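PDB 3PDU: 3-hydroxyisobutyrate dehydrogenase family protein from Geobacter sulfurreducens, which binds NADP and has succinic semialdehyde reductase activity, consistent with its place in the beta-hydroxyacid dehydrogenase family. Local coordinates for residues E100-I105 and G162-G167; R115-P120 and C158-E163; T183-G188 and Q221-G226; K239-A244 and A259-S264. All coordinates share one frame; numbering follows the deposited sequence.

Contacts 1 and 2 lie in the nucleotide-binding half of the chain, about 8 Å apart between centres, and are tied together by Glu-118, which reaches from contact 2 into both segments of contact 1. Both are only partly buried, and each mixes apolar touches with polar groups. Contacts 3 and 4 are buried and belong to the helical half; they meet where Thr-183 packs on Ala-261. Contact 3 is purely apolar, whereas contact 4 has a buried amide in its interface and a lysine on the dinucleotide. Helix 166-194 serves both contact 1, at its start, and contact 3, about 34 Å away between centres, so one long helix spans the two halves.

Contact 1. Residues E100-I105 and G162-G167; sequences ETSTAI and GEVGQG
With CG1 swung opposite its own backbone N (chi1 176°), Val-164 sets that methyl against the peptide joining Ser-102 to Thr-103, while Ser-102 turns its OG in between its own N and carbonyl carbon (chi1 65°), facing the same loop. Val-164 CG1 lies 3.7 Å from Ser-102 O and 3.8 Å from Thr-103 N, so a single branch does most of the touching. Ser-102 OG comes alongside it, 3.8 Å from Val-164 CG1. This is the place where the loop after strand 157-160, the outermost strand of the Rossmann-type sheet, runs into helix 166-194, the long helix leading into the helical half of the chain; Gly-165 occupies its N-cap position. Glu-118, on strand 115-122, joins the two sides: its OE1 is hydrogen-bonded to Ser-102 OG and its OE2 to Gly-165 N. Ser-102 OG itself stays 4.0 Å from Gly-165 N, and the glutamate serves both. At the exposed border Thr-103, in one of its two conformers, crosses the valine at a slant, with OG1 hydrogen-bonded back to Asp-99 O within its own helix. Phe-116 packs on Val-164 as well.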
# COMPACT_ATOMS: atom_id res chain seq x y z
N GLU A 100 3.75 -23.26 11.20
CA GLU A 100 5.05 -23.87 11.47
C GLU A 100 5.26 -24.09 12.98
O GLU A 100 5.81 -25.11 13.40
CB GLU A 100 6.19 -23.06 10.84
CG GLU A 100 6.06 -22.99 9.31
CD GLU A 100 7.34 -22.60 8.59
OE1 GLU A 100 8.01 -21.63 9.01
OE2 GLU A 100 7.68 -23.27 7.59
N THR A 101 4.79 -23.15 13.78
CA THR A 101 4.83 -23.27 15.24
C THR A 101 3.95 -24.41 15.75
O THR A 101 4.41 -25.26 16.53
CB THR A 101 4.44 -21.93 15.92
OG1 THR A 101 5.45 -20.95 15.65
CG2 THR A 101 4.30 -22.08 17.44
N SER A 102 2.69 -24.44 15.34
CA SER A 102 1.80 -25.50 15.79
C SER A 102 2.32 -26.89 15.35
O SER A 102 2.25 -27.84 16.13
CB SER A 102 0.35 -25.26 15.37
OG SER A 102 0.20 -25.29 13.97
N THR A 103 2.84 -26.99 14.14
CA THR A 103 3.39 -28.26 13.67
C THR A 103 4.56 -28.70 14.55
O THR A 103 4.64 -29.86 14.94
CB THR A 103 3.86 -28.20 12.20
OG1 THR A 103 2.71 -28.04 11.36
CG2 THR A 103 4.57 -29.49 11.82
N ALA A 104 5.46 -27.76 14.85
CA ALA A 104 6.65 -28.08 15.67
C ALA A 104 6.27 -28.49 17.10
O ALA A 104 6.84 -29.43 17.66
CB ALA A 104 7.62 -26.90 15.70
N ILE A 105 5.31 -27.79 17.68
CA ILE A 105 4.83 -28.12 19.02
C ILE A 105 4.19 -29.51 19.00
O ILE A 105 4.50 -30.35 19.85
CB ILE A 105 3.83 -27.07 19.54
CG1 ILE A 105 4.57 -25.76 19.85
CG2 ILE A 105 3.10 -27.58 20.78
CD1 ILE A 105 3.66 -24.56 20.07
N GLY A 162 -8.57 -31.22 9.74
CA GLY A 162 -7.60 -32.15 9.18
C GLY A 162 -6.30 -32.17 9.94
O GLY A 162 -6.29 -32.17 11.17
N GLU A 163 -5.19 -32.18 9.21
CA GLU A 163 -3.85 -32.25 9.81
C GLU A 163 -3.44 -30.96 10.52
O GLU A 163 -3.92 -29.88 10.18
CB GLU A 163 -2.81 -32.57 8.73
CG GLU A 163 -3.16 -33.77 7.85
CD GLU A 163 -2.66 -35.09 8.42
OE1 GLU A 163 -2.38 -35.16 9.64
OE2 GLU A 163 -2.56 -36.07 7.65
N VAL A 164 -2.55 -31.08 11.51
CA VAL A 164 -2.05 -29.91 12.22
C VAL A 164 -1.55 -28.90 11.20
O VAL A 164 -0.87 -29.26 10.22
CB VAL A 164 -0.92 -30.27 13.20
CG1 VAL A 164 -0.36 -29.01 13.85
CG2 VAL A 164 -1.42 -31.23 14.26
N GLY A 165 -1.89 -27.64 11.43
CA GLY A 165 -1.55 -26.58 10.49
C GLY A 165 -2.76 -25.99 9.78
O GLY A 165 -2.77 -24.80 9.49
N GLN A 166 -3.77 -26.82 9.49
CA GLN A 166 -4.96 -26.33 8.78
C GLN A 166 -5.80 -25.42 9.66
O GLN A 166 -6.43 -24.48 9.17
CB GLN A 166 -5.82 -27.50 8.27
CG GLN A 166 -5.13 -28.36 7.22
CD GLN A 166 -4.76 -27.55 5.99
OE1 GLN A 166 -5.61 -27.30 5.14
NE2 GLN A 166 -3.50 -27.13 5.91
N GLY A 167 -5.83 -25.72 10.96
CA GLY A 167 -6.51 -24.86 11.91
C GLY A 167 -5.85 -23.49 11.97
O GLY A 167 -6.52 -22.46 11.88

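Contact 2. Residues R115-P120 and C158-E163; sequences RFLEAP and CLHLGE
Leu-117 and His-160 meet across the far end of the Rossmann-type sheet, where strand 133-139 runs between strand 115-122 and the outermost strand, 157-160. That intervening strand keeps the two apart, and the side chains have to bridge the distance; the nearest CA atoms, those of Leu-117 and Glu-163 at 9.1 Å, mark the approach of the loop that follows the outer strand. Leu-117 extends with CG opposite its backbone N (chi1 -174°), which carries the CD1 methyl to 4.2 Å from His-160 CD2, approaching the imidazole obliquely. The ring has its own anchors: His-160 NE2 is hydrogen-bonded to Gly-139 O, and Phe-144 makes an edge-to-face stack with it. These two partners hold the ring, and the leucine adds one methyl beside it. Further along, Glu-118 OE2 is 4.4 Å from Glu-163 O, too far for a bond, and two oxygens would not attract each other. Glu-118 OE2 accepts a hydrogen bond from Ala-168 N at the start of helix 166-194, while its OE1 is taken by Ser-102 OG; the helix start would be expected to favour the negative charge. Around the contact, Leu-117 also packs on Leu-143 of helix 141-146 and Phe-151 of helix 148-154, Glu-118 rests on Ala-138 of strand 133-139, and Leu-159 on the outer strand and Leu-161 just past it lie against Val-205 and Gln-201 of the second subunit.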
# COMPACT_ATOMS: atom_id res chain seq x y z
N ARG A 115 -0.70 -36.50 23.14
CA ARG A 115 -1.49 -36.22 21.94
C ARG A 115 -1.64 -34.72 21.78
O ARG A 115 -1.76 -34.01 22.78
CB ARG A 115 -2.87 -36.88 22.03
CG ARG A 115 -2.83 -38.41 22.11
CD ARG A 115 -4.22 -39.00 22.28
NE ARG A 115 -4.79 -38.65 23.58
CZ ARG A 115 -6.10 -38.65 23.85
NH1 ARG A 115 -6.97 -38.97 22.91
NH2 ARG A 115 -6.53 -38.33 25.07
N PHE A 116 -1.62 -34.25 20.54
CA PHE A 116 -1.68 -32.82 20.25
C PHE A 116 -2.82 -32.46 19.31
O PHE A 116 -3.09 -33.14 18.31
CB PHE A 116 -0.36 -32.28 19.65
CG PHE A 116 -0.42 -30.80 19.33
CD1 PHE A 116 -0.34 -29.86 20.34
CD2 PHE A 116 -0.60 -30.37 18.02
CE1 PHE A 116 -0.41 -28.50 20.06
CE2 PHE A 116 -0.66 -29.01 17.72
CZ PHE A 116 -0.57 -28.07 18.74
N LEU A 117 -3.48 -31.36 19.64
CA LEU A 117 -4.51 -30.78 18.79
C LEU A 117 -4.33 -29.28 18.82
O LEU A 117 -4.14 -28.71 19.90
CB LEU A 117 -5.89 -31.13 19.36
CG LEU A 117 -7.12 -30.75 18.55
CD1 LEU A 117 -7.27 -31.69 17.36
CD2 LEU A 117 -8.36 -30.83 19.44
N GLU A 118 -4.37 -28.62 17.67
CA GLU A 118 -4.41 -27.16 17.68
C GLU A 118 -5.89 -26.80 17.59
O GLU A 118 -6.66 -27.50 16.94
CB GLU A 118 -3.61 -26.56 16.51
CG GLU A 118 -4.21 -26.82 15.12
CD GLU A 118 -3.45 -26.13 14.00
OE1 GLU A 118 -2.49 -25.38 14.30
OE2 GLU A 118 -3.80 -26.33 12.82
N ALA A 119 -6.29 -25.73 18.26
CA ALA A 119 -7.69 -25.33 18.20
C ALA A 119 -7.86 -23.82 18.42
O ALA A 119 -8.51 -23.40 19.38
CB ALA A 119 -8.53 -26.12 19.20
N PRO A 120 -7.30 -23.01 17.51
CA PRO A 120 -7.49 -21.56 17.64
C PRO A 120 -8.97 -21.24 17.46
O PRO A 120 -9.72 -22.06 16.93
CB PRO A 120 -6.65 -20.99 16.49
CG PRO A 120 -6.56 -22.12 15.47
CD PRO A 120 -6.54 -23.38 16.29
N CYS A 158 -17.77 -26.23 16.50
CA CYS A 158 -16.44 -26.84 16.52
C CYS A 158 -16.20 -27.62 15.25
O CYS A 158 -16.94 -28.53 14.92
CB CYS A 158 -16.30 -27.77 17.73
SG CYS A 158 -16.43 -26.93 19.31
N LEU A 159 -15.16 -27.25 14.52
CA LEU A 159 -14.81 -27.96 13.29
C LEU A 159 -13.48 -28.67 13.48
O LEU A 159 -12.61 -28.17 14.19
CB LEU A 159 -14.70 -26.98 12.12
CG LEU A 159 -15.96 -26.21 11.76
CD1 LEU A 159 -15.64 -25.18 10.71
CD2 LEU A 159 -17.04 -27.17 11.28
N HIS A 160 -13.33 -29.82 12.84
CA HIS A 160 -12.03 -30.46 12.73
C HIS A 160 -11.58 -30.35 11.28
O HIS A 160 -12.26 -30.85 10.37
CB HIS A 160 -12.08 -31.92 13.19
CG HIS A 160 -10.74 -32.59 13.23
ND1 HIS A 160 -10.11 -33.06 12.10
CD2 HIS A 160 -9.90 -32.85 14.26
CE1 HIS A 160 -8.95 -33.59 12.43
NE2 HIS A 160 -8.79 -33.48 13.74
N LEU A 161 -10.44 -29.71 11.06
CA LEU A 161 -10.05 -29.27 9.72
C LEU A 161 -8.93 -30.12 9.09
O LEU A 161 -8.40 -29.75 8.04
CB LEU A 161 -9.61 -27.80 9.77
CG LEU A 161 -10.73 -26.81 10.17
CD1 LEU A 161 -10.18 -25.41 10.51
CD2 LEU A 161 -11.78 -26.71 9.08
N GLY A 162 -8.57 -31.22 9.74
CA GLY A 162 -7.60 -32.15 9.18
C GLY A 162 -6.30 -32.17 9.94
O GLY A 162 -6.29 -32.17 11.17
N GLU A 163 -5.19 -32.18 9.21
CA GLU A 163 -3.85 -32.25 9.81
C GLU A 163 -3.44 -30.96 10.52
O GLU A 163 -3.92 -29.88 10.18
CB GLU A 163 -2.81 -32.57 8.73
CG GLU A 163 -3.16 -33.77 7.85
CD GLU A 163 -2.66 -35.09 8.42
OE1 GLU A 163 -2.38 -35.16 9.64
OE2 GLU A 163 -2.56 -36.07 7.65

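Contact 3. Residues T183-G188 and Q221-G226; sequences TALGEG and QMLLSG
Leu-223, midway along 221-226, is the residue that reaches Leu-185 and Gly-186 on helix 166-194. Before it comes Gln-221, whose side chain lies on Leu-203 of helix 199-208, and then Met-222, which packs on Phe-228 and the loop residues Asp-277 and Ala-279. Leu-223 sets its CB toward the long helix. Its CG stands opposite the carbonyl carbon (chi1 -55°) and the chain continues extended, delivering CD1 to 4.0 Å from Leu-185 CG and 4.1 Å from Leu-185 CD2. Leu-185 meets it at a slant, its own CG opposite the backbone N (chi1 178°). The same CD1 lies 4.3 Å from Gly-186 CA, a glycine, so the methyl meets backbone carbon directly. Leu-224 follows and turns to Leu-203, Met-189 and Arg-193. Ser-225 ends the helix, its OG hydrogen-bonded to Glu-227 N, and Gly-226 leaves it with a positive phi of 73° while its N still bonds to Met-222 O at 2.8 Å. Phe-282 and Met-189 also pack on Leu-223, making this part of the core of the all-helical half. With only methyl, methine and methylene groups meeting across the two segments, the attraction is dispersion and the exclusion of water; it has no preferred direction, so the fit rests on shape alone.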
# COMPACT_ATOMS: atom_id res chain seq x y z
N THR A 183 -9.71 -1.73 9.12
CA THR A 183 -9.10 -0.55 8.51
C THR A 183 -10.04 0.07 7.47
O THR A 183 -10.07 1.29 7.31
CB THR A 183 -7.69 -0.80 7.90
OG1 THR A 183 -7.75 -1.83 6.90
CG2 THR A 183 -6.67 -1.15 8.98
N ALA A 184 -10.82 -0.76 6.79
CA ALA A 184 -11.82 -0.24 5.85
C ALA A 184 -12.85 0.62 6.58
O ALA A 184 -13.11 1.76 6.18
CB ALA A 184 -12.50 -1.39 5.11
N LEU A 185 -13.43 0.08 7.64
CA LEU A 185 -14.39 0.83 8.46
C LEU A 185 -13.75 2.10 9.03
O LEU A 185 -14.36 3.18 8.99
CB LEU A 185 -14.97 -0.03 9.58
CG LEU A 185 -15.95 0.69 10.52
CD1 LEU A 185 -17.23 1.02 9.76
CD2 LEU A 185 -16.28 -0.17 11.73
N GLY A 186 -12.54 1.97 9.56
CA GLY A 186 -11.84 3.11 10.12
C GLY A 186 -11.59 4.23 9.11
O GLY A 186 -11.83 5.40 9.40
N GLU A 187 -11.10 3.86 7.92
CA GLU A 187 -10.85 4.84 6.87
C GLU A 187 -12.16 5.47 6.42
O GLU A 187 -12.22 6.66 6.14
CB GLU A 187 -10.09 4.21 5.68
CG GLU A 187 -8.61 4.06 5.94
CD GLU A 187 -7.80 3.55 4.76
OE1 GLU A 187 -6.57 3.31 4.96
OE2 GLU A 187 -8.37 3.39 3.65
N GLY A 188 -13.22 4.67 6.36
CA GLY A 188 -14.51 5.18 5.95
C GLY A 188 -15.03 6.21 6.94
O GLY A 188 -15.50 7.29 6.56
N GLN A 221 -19.54 1.94 17.28
CA GLN A 221 -19.83 2.72 18.48
C GLN A 221 -18.56 3.17 19.19
O GLN A 221 -18.53 4.24 19.78
CB GLN A 221 -20.76 1.95 19.42
CG GLN A 221 -22.19 1.82 18.89
CD GLN A 221 -22.82 3.18 18.58
OE1 GLN A 221 -22.80 4.10 19.40
NE2 GLN A 221 -23.40 3.30 17.38
N MET A 222 -17.51 2.35 19.15
CA MET A 222 -16.22 2.77 19.69
C MET A 222 -15.69 3.96 18.91
O MET A 222 -15.13 4.90 19.49
CB MET A 222 -15.19 1.64 19.59
CG MET A 222 -15.41 0.51 20.54
SD MET A 222 -14.04 -0.66 20.40
CE MET A 222 -14.64 -1.99 21.44
N LEU A 223 -15.84 3.92 17.59
CA LEU A 223 -15.34 5.00 16.76
C LEU A 223 -16.06 6.30 17.09
O LEU A 223 -15.46 7.38 17.10
CB LEU A 223 -15.51 4.68 15.27
CG LEU A 223 -14.90 3.37 14.77
CD1 LEU A 223 -14.85 3.35 13.24
CD2 LEU A 223 -13.51 3.17 15.33
N LEU A 224 -17.36 6.21 17.36
CA LEU A 224 -18.13 7.41 17.69
C LEU A 224 -17.76 7.95 19.06
O LEU A 224 -17.66 9.16 19.26
CB LEU A 224 -19.64 7.13 17.62
CG LEU A 224 -20.19 6.69 16.26
CD1 LEU A 224 -21.71 6.59 16.31
CD2 LEU A 224 -19.76 7.66 15.19
N SER A 225 -17.54 7.05 20.02
CA SER A 225 -17.28 7.46 21.39
C SER A 225 -15.83 7.88 21.61
O SER A 225 -15.53 8.66 22.51
CB SER A 225 -17.65 6.34 22.37
OG SER A 225 -16.72 5.27 22.28
N GLY A 226 -14.93 7.37 20.77
CA GLY A 226 -13.51 7.58 20.95
C GLY A 226 -12.94 6.77 22.10
O GLY A 226 -11.85 7.04 22.59

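Contact 4. Residues K239-A244 and A259-S264; sequences KDLRLA and ATANES. With NAP (NADP nicotinamide-adenine-dinucleotide phosphate), chain I.
Asn-262 leans from helix 256-270 onto Leu-241 and Arg-242 of helix 234-251, and each of its side-chain atoms finds something there. CB packs on Leu-241 CB at 4.0 Å. With chi1 at -172°, CG is carried in over the turn, 3.9 Å from Arg-242 N. At the tip, OD1 comes 3.5 Å from Arg-242 N, which is not a hydrogen bond, and takes its hydrogen bond from Gln-238 NE2, one turn before Arg-242, while ND2 sits against Arg-242 CA at 4.0 Å. The two helices are a roughly antiparallel pair in the helical half of this dehydrogenase: the axes of 239-244 and 259-264 come within 9.1 Å, at 148° between their N-to-C directions. Leu-241 completes the apolar side, its CD1 4.2 Å from Ala-261 CB. Lys-239, on the other side of its helix, turns to the dinucleotide: NZ donates to O2D of the nicotinamide ribose at 3.0 Å, and weakly to O3D. The same NZ makes a salt bridge to Asp-240 OD1 at 2.7 Å, on the syn side and 18° out of the carboxylate plane, and is also bonded to Thr-96 O. Arg-242 carries its guanidinium away from Asn-262 to Asp-249 of the third subunit.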
# COMPACT_ATOMS: atom_id res chain seq x y z
N LYS A 239 -0.08 -8.73 15.22
CA LYS A 239 0.57 -10.05 15.17
C LYS A 239 -0.11 -11.00 14.16
O LYS A 239 0.57 -11.70 13.39
CB LYS A 239 0.58 -10.67 16.59
CG LYS A 239 1.20 -12.07 16.66
CD LYS A 239 0.15 -13.19 16.68
CE LYS A 239 -0.85 -13.02 17.83
NZ LYS A 239 -1.91 -14.08 17.77
N ASP A 240 -1.44 -11.05 14.15
CA ASP A 240 -2.14 -11.94 13.19
C ASP A 240 -1.92 -11.54 11.74
O ASP A 240 -1.74 -12.40 10.86
CB ASP A 240 -3.64 -12.03 13.49
CG ASP A 240 -3.94 -12.75 14.80
OD1 ASP A 240 -3.01 -13.34 15.39
OD2 ASP A 240 -5.12 -12.73 15.22
N LEU A 241 -1.94 -10.23 11.46
CA LEU A 241 -1.63 -9.76 10.12
C LEU A 241 -0.17 -10.07 9.73
O LEU A 241 0.11 -10.53 8.62
CB LEU A 241 -1.90 -8.25 10.00
CG LEU A 241 -3.39 -7.88 9.92
CD1 LEU A 241 -3.67 -6.39 10.14
CD2 LEU A 241 -3.97 -8.32 8.58
N ARG A 242 0.76 -9.80 10.64
CA ARG A 242 2.16 -10.21 10.44
C ARG A 242 2.22 -11.67 10.00
O ARG A 242 2.86 -12.02 8.99
CB ARG A 242 2.95 -10.01 11.75
CG ARG A 242 4.26 -10.83 11.88
CD ARG A 242 4.59 -11.09 13.36
NE ARG A 242 4.47 -9.86 14.14
CZ ARG A 242 4.35 -9.81 15.47
NH1 ARG A 242 4.34 -10.92 16.18
NH2 ARG A 242 4.23 -8.63 16.08
N LEU A 243 1.53 -12.53 10.73
CA LEU A 243 1.59 -13.96 10.46
C LEU A 243 0.94 -14.31 9.12
O LEU A 243 1.43 -15.19 8.42
CB LEU A 243 0.93 -14.76 11.59
CG LEU A 243 1.63 -14.64 12.96
CD1 LEU A 243 0.97 -15.54 14.01
CD2 LEU A 243 3.10 -14.99 12.80
N ALA A 244 -0.16 -13.64 8.78
CA ALA A 244 -0.81 -13.85 7.49
C ALA A 244 0.12 -13.51 6.32
O ALA A 244 0.19 -14.23 5.31
CB ALA A 244 -2.11 -13.03 7.40
N ALA A 259 -0.88 -6.54 3.55
CA ALA A 259 0.38 -5.87 3.86
C ALA A 259 0.14 -4.41 4.24
O ALA A 259 0.72 -3.91 5.21
CB ALA A 259 1.34 -5.96 2.67
N THR A 260 -0.71 -3.72 3.49
CA THR A 260 -1.04 -2.33 3.82
C THR A 260 -1.72 -2.24 5.19
O THR A 260 -1.38 -1.37 6.00
CB THR A 260 -1.91 -1.68 2.72
OG1 THR A 260 -1.13 -1.57 1.52
CG2 THR A 260 -2.36 -0.28 3.14
N ALA A 261 -2.66 -3.13 5.47
CA ALA A 261 -3.35 -3.08 6.75
C ALA A 261 -2.37 -3.38 7.88
O ALA A 261 -2.42 -2.74 8.94
CB ALA A 261 -4.53 -4.05 6.76
N ASN A 262 -1.48 -4.35 7.66
CA ASN A 262 -0.44 -4.67 8.64
C ASN A 262 0.35 -3.41 9.06
O ASN A 262 0.55 -3.15 10.25
CB ASN A 262 0.50 -5.74 8.07
CG ASN A 262 1.50 -6.29 9.09
OD1 ASN A 262 1.23 -6.31 10.30
ND2 ASN A 262 2.67 -6.75 8.60
N GLU A 263 0.82 -2.64 8.08
CA GLU A 263 1.58 -1.43 8.39
C GLU A 263 0.74 -0.37 9.11
O GLU A 263 1.26 0.35 9.97
CB GLU A 263 2.26 -0.83 7.15
CG GLU A 263 3.14 -1.84 6.42
CD GLU A 263 4.22 -2.46 7.30
OE1 GLU A 263 4.96 -1.71 7.95
OE2 GLU A 263 4.31 -3.71 7.34
N SER A 264 -0.55 -0.26 8.79
CA SER A 264 -1.39 0.69 9.52
C SER A 264 -1.51 0.30 10.99
O SER A 264 -1.48 1.16 11.87
CB SER A 264 -2.77 0.84 8.89
OG SER A 264 -2.66 1.50 7.64
PA NAP I . -3.67 -11.52 26.39
O1A NAP I . -2.64 -10.56 25.97
O2A NAP I . -4.68 -10.94 27.30
O5B NAP I . -3.03 -12.82 27.05
C5B NAP I . -1.85 -13.44 26.59
C4B NAP I . -1.54 -14.60 27.53
O4B NAP I . -0.30 -15.19 27.15
C3B NAP I . -1.38 -14.17 29.00
O3B NAP I . -1.80 -15.25 29.81
C2B NAP I . 0.13 -14.02 29.13
O2B NAP I . 0.66 -14.23 30.42
C1B NAP I . 0.58 -15.15 28.24
N9A NAP I . 1.96 -14.99 27.77
C8A NAP I . 2.46 -14.05 26.91
N7A NAP I . 3.79 -14.31 26.76
C5A NAP I . 4.12 -15.39 27.49
C6A NAP I . 5.31 -16.07 27.68
N6A NAP I . 6.43 -15.67 27.06
N1A NAP I . 5.32 -17.16 28.52
C2A NAP I . 4.17 -17.58 29.15
N3A NAP I . 2.99 -16.90 28.95
C4A NAP I . 2.97 -15.82 28.13
O3 NAP I . -4.29 -12.09 25.03
PN NAP I . -5.69 -12.78 24.66
O1N NAP I . -6.54 -11.75 24.04
O2N NAP I . -6.12 -13.62 25.80
O5D NAP I . -5.13 -13.71 23.47
C5D NAP I . -4.63 -15.02 23.68
C4D NAP I . -4.58 -15.67 22.31
O4D NAP I . -5.89 -15.75 21.77
C3D NAP I . -3.79 -14.82 21.32
O3D NAP I . -3.15 -15.70 20.40
C2D NAP I . -4.85 -14.03 20.57
O2D NAP I . -4.43 -13.64 19.27
C1D NAP I . -5.94 -15.10 20.53
N1N NAP I . -7.31 -14.61 20.34
C2N NAP I . -7.75 -13.48 20.98
C3N NAP I . -9.07 -13.06 20.81
C7N NAP I . -9.60 -11.84 21.51
O7N NAP I . -10.77 -11.25 21.03
N7N NAP I . -8.97 -11.29 22.56
C4N NAP I . -9.93 -13.81 20.00
C5N NAP I . -9.48 -14.97 19.37
C6N NAP I . -8.16 -15.37 19.57
P2B NAP I . 0.88 -12.99 31.42
O1X NAP I . 1.99 -13.42 32.33
O2X NAP I . 1.23 -11.75 30.62
O3X NAP I . -0.39 -12.73 32.18